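Serine protease (Nocardiopsis alba, PDB 2OUA) probably cleaves peptide bonds as a secreted, acid-resistant serine endopeptidase of the peptidase S1 family, made as a zymogen. Local coordinates at residues Ser92-Pro95 with Ile96-Val100. Residues are numbered along the deposited sequence; the frame is centred on the assembly and turned at random.
With SO4 (sulfate ion), chain D.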
loop_
_atom_site.group_PDB
_atom_site.type_symbol
_atom_site.label_atom_id
_atom_site.label_comp_id
_atom_site.label_asym_id
_atom_site.label_seq_id
_atom_site.Cartn_x
_atom_site.Cartn_y
_atom_site.Cartn_z
ATOM N N SER A 92 3.715 3.866 13.771
ATOM C CA SER A 92 3.840 3.035 14.962
ATOM C C SER A 92 2.971 1.806 14.724
ATOM O O SER A 92 1.809 1.923 14.327
ATOM C CB SER A 92 3.357 3.779 16.209
ATOM O OG SER A 92 4.200 4.879 16.501
ATOM N N THR A 93 3.543 0.633 14.968
ATOM C CA THR A 93 2.842 -0.626 14.758
ATOM C C THR A 93 1.651 -0.808 15.691
ATOM O O THR A 93 1.765 -0.637 16.905
ATOM C CB THR A 93 3.804 -1.817 14.947
ATOM O OG1 THR A 93 4.925 -1.665 14.068
ATOM C CG2 THR A 93 3.101 -3.125 14.630
ATOM N N ALA A 94 0.509 -1.158 15.112
ATOM C CA ALA A 94 -0.702 -1.385 15.884
ATOM C C ALA A 94 -0.686 -2.818 16.413
ATOM O O ALA A 94 -0.198 -3.737 15.746
ATOM C CB ALA A 94 -1.933 -1.157 15.011
ATOM N N PRO A 95 -1.218 -3.030 17.625
ATOM C CA PRO A 95 -1.240 -4.373 18.212
ATOM C C PRO A 95 -2.225 -5.319 17.541
ATOM O O PRO A 95 -3.189 -4.889 16.902
ATOM C CB PRO A 95 -1.636 -4.100 19.660
ATOM C CG PRO A 95 -2.600 -2.954 19.506
ATOM C CD PRO A 95 -1.850 -2.054 18.533
ATOM N N ILE A 96 -1.973 -6.616 17.685
ATOM C CA ILE A 96 -2.876 -7.619 17.147
ATOM C C ILE A 96 -4.203 -7.310 17.837
ATOM O O ILE A 96 -4.214 -6.967 19.017
ATOM C CB ILE A 96 -2.425 -9.042 17.550
ATOM C CG1 ILE A 96 -1.095 -9.377 16.869
ATOM C CG2 ILE A 96 -3.508 -10.059 17.198
ATOM C CD1 ILE A 96 -1.161 -9.400 15.362
ATOM N N GLY A 97 -5.307 -7.413 17.108
ATOM C CA GLY A 97 -6.598 -7.122 17.703
ATOM C C GLY A 97 -7.051 -5.701 17.420
ATOM O O GLY A 97 -8.225 -5.374 17.569
ATOM N N SER A 98 -6.115 -4.854 17.011
ATOM C CA SER A 98 -6.429 -3.466 16.700
ATOM C C SER A 98 -7.277 -3.349 15.438
ATOM O O SER A 98 -7.218 -4.204 14.555
ATOM C CB SER A 98 -5.139 -2.667 16.503
ATOM O OG SER A 98 -5.408 -1.384 15.954
ATOM N N GLN A 99 -8.080 -2.295 15.354
ATOM C CA GLN A 99 -8.873 -2.094 14.155
ATOM C C GLN A 99 -7.888 -1.564 13.111
ATOM O O GLN A 99 -6.864 -0.971 13.458
ATOM C CB GLN A 99 -9.984 -1.063 14.391
ATOM C CG GLN A 99 -10.952 -1.430 15.509
ATOM C CD GLN A 99 -12.162 -0.513 15.563
ATOM O OE1 GLN A 99 -12.030 0.708 15.637
ATOM N NE2 GLN A 99 -13.352 -1.102 15.530
ATOM N N VAL A 100 -8.185 -1.795 11.841
ATOM C CA VAL A 100 -7.329 -1.316 10.767
ATOM C C VAL A 100 -8.228 -1.121 9.553
ATOM O O VAL A 100 -9.238 -1.813 9.410
ATOM C CB VAL A 100 -6.197 -2.335 10.440
ATOM C CG1 VAL A 100 -6.773 -3.581 9.776
ATOM C CG2 VAL A 100 -5.145 -1.680 9.545
HETATM S S SO4 D . 0.974 -7.475 19.739
HETATM O O1 SO4 D . 1.027 -6.192 20.465
HETATM O O2 SO4 D . 0.725 -7.216 18.304
HETATM O O3 SO4 D . 2.255 -8.185 19.913
HETATM O O4 SO4 D . -0.125 -8.296 20.275
#
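Pro95 and Ser98 close a type II beta turn at the protein surface, just where the loop from strand 85-87 runs into strand 99-104. The bond that closes it is Ser98 N to Pro95 O, 2.9 Å long with an N-H...O angle of 152°; the donor stands above the carbonyl plane. Gly97 takes the third position with a positive phi, a backbone shape in which a CB would run into Ile96 O, so the glycine suits the place.

On the flank of the turn the proline ring meets the serine methylene, with Pro95 CG and Pro95 CD each 3.9 Å from Ser98 CB. Ala94 joins from one residue earlier: its methyl CB lies 3.6 Å from Ser98 OG and also touches the serine CB. Swung opposite its own backbone N (chi1 169°), Ser98 OG reaches forward along the chain and gives its hydrogen to Gln99 O, 2.9 Å away and somewhat tilted from that carbonyl plane. The same carbonyl also accepts a bond from Ser149 OG on the neighbouring strand 146-149.

At the second position, the CB bond of Ile96 leads away from Ala94 and Pro95, and its side chain touches Ile114 and Arg117. Its backbone N-H gives a hydrogen bond to a sulfate, probably from the crystallisation liquor, with Ile96 N 2.8 Å from sulfate O2; CG1, set beside that N, packs against the same oxygen. Behind the turn, Arg117 bonds to Ala94 O, and Gly97 and Ser98 pair with Ile114 of strand 108-116, tying the turn to the barrel of the second half of the chain. One amide thus closes the turn, another offers a donor to an anion, and the serine hydroxyl gives its hydrogen to the first carbonyl of the strand.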